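Local coordinates for protein DNA-3-methyladenine glycosidase (Bacillus halodurans, PDB 2H56) that probably takes part in base excision DNA repair, as a largely helical member of the HhH-GPD superfamily, at residues A[24-29]-A[35-40]. Numbering follows the deposited sequence.
Sequences KTIVAQ and QFIEIA
The side chains of Ile26 and Val27 meet that of Ile37 with no polar bond between them; the shortest backbone bond in either segment, Ala40 N to Phe36 O at 2.8 Å, closes a helical turn of 35-40 from which Ile37 points toward 24-29. The link across is one methyl set against two. Ile37 CD1 lies 3.3 Å from Val27 CG1, a separation not to be over-read at this resolution, and 3.9 Å from Ile26 CD1. Seen from Ile37 CD1, those two methyls subtend about 77°, while they stand 4.5 Å from each other (Ile26 CD1 to Val27 CG1), so the incoming methyl touches both without passing deeply between them. The reach of Ile37 follows from two torsions: chi1 of -69° puts CG1 opposite the carbonyl carbon, and chi2 of 167° extends CD1 from there. The backbones remain well apart, 8.6 Å between Val27 CA and Ile37 CA, and the two segments together bury just 89 Å². Helices 21-27 and 31-40, consecutive in the chain, are thus joined here through side-chain ends. Leu33, earlier on the second helix, also touches Ile26 and Val27, and Tyr208 of helix 202-219 packs on Ile37. With hydrocarbon alone at the interface, cohesion here is expected to come from dispersion and the exclusion of water, and no directional bond fixes how the helices are turned against each other at this point.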
ATOM      1  N   LYS A  24      -0.193  10.781 -17.869  1.00 67.35           N
ATOM      2  CA  LYS A  24      -0.707  11.906 -18.640  1.00 67.62           C
ATOM      3  C   LYS A  24      -2.037  12.362 -18.070  1.00 67.86           C
ATOM      4  O   LYS A  24      -2.301  13.553 -17.983  1.00 69.83           O
ATOM      5  CB  LYS A  24      -0.855  11.571 -20.134  1.00 66.31           C
ATOM      6  CG  LYS A  24       0.476  11.266 -20.864  1.00 67.41           C
ATOM      7  CD  LYS A  24       0.996  12.379 -21.756  1.00 73.02           C
ATOM      8  CE  LYS A  24       1.919  11.820 -22.894  1.00 73.06           C
ATOM      9  NZ  LYS A  24       2.399  12.836 -23.907  1.00 77.53           N
ATOM     10  N   THR A  25      -2.847  11.413 -17.626  1.00 68.96           N
ATOM     11  CA  THR A  25      -4.119  11.739 -17.013  1.00 67.19           C
ATOM     12  C   THR A  25      -3.944  12.474 -15.700  1.00 69.56           C
ATOM     13  O   THR A  25      -4.569  13.524 -15.506  1.00 71.07           O
ATOM     14  CB  THR A  25      -4.955  10.511 -16.806  1.00 66.41           C
ATOM     15  OG1 THR A  25      -5.382  10.058 -18.084  1.00 59.19           O
ATOM     16  CG2 THR A  25      -6.170  10.827 -15.958  1.00 56.43           C
ATOM     17  N   ILE A  26      -3.075  11.971 -14.828  1.00 70.49           N
ATOM     18  CA  ILE A  26      -2.927  12.569 -13.494  1.00 70.85           C
ATOM     19  C   ILE A  26      -2.307  13.947 -13.543  1.00 72.12           C
ATOM     20  O   ILE A  26      -2.537  14.747 -12.662  1.00 74.61           O
ATOM     21  CB  ILE A  26      -2.125  11.688 -12.511  1.00 71.97           C
ATOM     22  CG1 ILE A  26      -0.681  11.499 -12.963  1.00 69.03           C
ATOM     23  CG2 ILE A  26      -2.799  10.332 -12.321  1.00 66.29           C
ATOM     24  CD1 ILE A  26       0.234  11.077 -11.812  1.00 71.51           C
ATOM     25  N   VAL A  27      -1.542  14.247 -14.582  1.00 72.42           N
ATOM     26  CA  VAL A  27      -0.953  15.581 -14.680  1.00 70.52           C
ATOM     27  C   VAL A  27      -1.767  16.520 -15.522  1.00 69.54           C
ATOM     28  O   VAL A  27      -1.463  17.697 -15.540  1.00 69.68           O
ATOM     29  CB  VAL A  27       0.494  15.573 -15.237  1.00 70.56           C
ATOM     30  CG1 VAL A  27       1.349  14.608 -14.414  1.00 68.00           C
ATOM     31  CG2 VAL A  27       0.504  15.226 -16.719  1.00 63.23           C
ATOM     32  N   ALA A  28      -2.811  16.046 -16.201  1.00 68.05           N
ATOM     33  CA  ALA A  28      -3.580  16.944 -17.115  1.00 64.68           C
ATOM     34  C   ALA A  28      -4.009  18.270 -16.474  1.00 63.80           C
ATOM     35  O   ALA A  28      -3.933  19.316 -17.082  1.00 63.51           O
ATOM     36  CB  ALA A  28      -4.784  16.234 -17.674  1.00 59.67           C
ATOM     37  N   GLN A  29      -4.453  18.215 -15.238  1.00 66.98           N
ATOM     38  CA  GLN A  29      -4.985  19.381 -14.581  1.00 69.10           C
ATOM     39  C   GLN A  29      -4.170  19.717 -13.355  1.00 70.27           C
ATOM     40  O   GLN A  29      -4.714  20.265 -12.402  1.00 73.50           O
ATOM     41  CB  GLN A  29      -6.437  19.144 -14.192  1.00 69.31           C
ATOM     42  CG  GLN A  29      -7.285  18.508 -15.287  1.00 66.28           C
ATOM     43  CD  GLN A  29      -8.723  18.405 -14.861  1.00 64.55           C
ATOM     44  OE1 GLN A  29      -9.583  19.127 -15.343  1.00 75.93           O
ATOM     45  NE2 GLN A  29      -8.983  17.547 -13.916  1.00 74.23           N
ATOM     46  N   GLN A  35       5.650  19.193 -13.614  1.00 69.05           N
ATOM     47  CA  GLN A  35       7.025  19.678 -13.423  1.00 67.29           C
ATOM     48  C   GLN A  35       7.853  18.663 -12.602  1.00 66.26           C
ATOM     49  O   GLN A  35       9.016  18.397 -12.903  1.00 63.24           O
ATOM     50  CB  GLN A  35       7.029  21.065 -12.752  1.00 65.71           C
ATOM     51  CG  GLN A  35       6.659  22.207 -13.693  1.00 66.22           C
ATOM     52  CD  GLN A  35       6.671  23.587 -13.038  1.00 68.51           C
ATOM     53  OE1 GLN A  35       7.613  24.354 -13.222  1.00 73.70           O
ATOM     54  NE2 GLN A  35       5.619  23.913 -12.283  1.00 66.98           N
ATOM     55  N   PHE A  36       7.225  18.074 -11.593  1.00 66.52           N
ATOM     56  CA  PHE A  36       7.910  17.119 -10.735  1.00 68.63           C
ATOM     57  C   PHE A  36       8.204  15.808 -11.447  1.00 67.53           C
ATOM     58  O   PHE A  36       9.323  15.290 -11.352  1.00 65.82           O
ATOM     59  CB  PHE A  36       7.085  16.807  -9.493  1.00 69.56           C
ATOM     60  CG  PHE A  36       7.726  15.791  -8.602  1.00 69.57           C
ATOM     61  CD1 PHE A  36       8.978  16.028  -8.069  1.00 69.51           C
ATOM     62  CD2 PHE A  36       7.103  14.593  -8.321  1.00 72.42           C
ATOM     63  CE1 PHE A  36       9.593  15.090  -7.260  1.00 65.19           C
ATOM     64  CE2 PHE A  36       7.721  13.644  -7.507  1.00 69.23           C
ATOM     65  CZ  PHE A  36       8.960  13.905  -6.977  1.00 67.58           C
ATOM     66  N   ILE A  37       7.194  15.289 -12.147  1.00 65.72           N
ATOM     67  CA  ILE A  37       7.301  14.004 -12.829  1.00 65.28           C
ATOM     68  C   ILE A  37       8.340  14.064 -13.926  1.00 65.56           C
ATOM     69  O   ILE A  37       9.099  13.106 -14.107  1.00 67.11           O
ATOM     70  CB  ILE A  37       5.940  13.504 -13.383  1.00 66.14           C
ATOM     71  CG1 ILE A  37       5.006  13.118 -12.244  1.00 67.46           C
ATOM     72  CG2 ILE A  37       6.111  12.281 -14.253  1.00 59.22           C
ATOM     73  CD1 ILE A  37       3.582  12.933 -12.683  1.00 69.28           C
ATOM     74  N   GLU A  38       8.434  15.178 -14.638  1.00 65.42           N
ATOM     75  CA  GLU A  38       9.456  15.240 -15.685  1.00 67.42           C
ATOM     76  C   GLU A  38      10.890  15.127 -15.088  1.00 67.83           C
ATOM     77  O   GLU A  38      11.747  14.507 -15.692  1.00 69.41           O
ATOM     78  CB  GLU A  38       9.257  16.431 -16.650  1.00 67.42           C
ATOM     79  CG  GLU A  38       8.211  16.135 -17.812  1.00 68.41           C
ATOM     80  N   ILE A  39      11.122  15.648 -13.886  1.00 65.98           N
ATOM     81  CA  ILE A  39      12.392  15.454 -13.212  1.00 63.95           C
ATOM     82  C   ILE A  39      12.519  14.043 -12.564  1.00 65.08           C
ATOM     83  O   ILE A  39      13.568  13.390 -12.655  1.00 63.50           O
ATOM     84  CB  ILE A  39      12.646  16.566 -12.160  1.00 64.93           C
ATOM     85  CG1 ILE A  39      12.889  17.930 -12.833  1.00 58.56           C
ATOM     86  CG2 ILE A  39      13.847  16.210 -11.279  1.00 56.32           C
ATOM     87  N   ALA A  40      11.465  13.557 -11.924  1.00 65.34           N
ATOM     88  CA  ALA A  40      11.570  12.293 -11.162  1.00 64.73           C
ATOM     89  C   ALA A  40      11.616  11.049 -12.030  1.00 65.42           C
ATOM     90  O   ALA A  40      12.098  10.040 -11.591  1.00 69.70           O
ATOM     91  CB  ALA A  40      10.427  12.152 -10.152  1.00 63.59           C
TER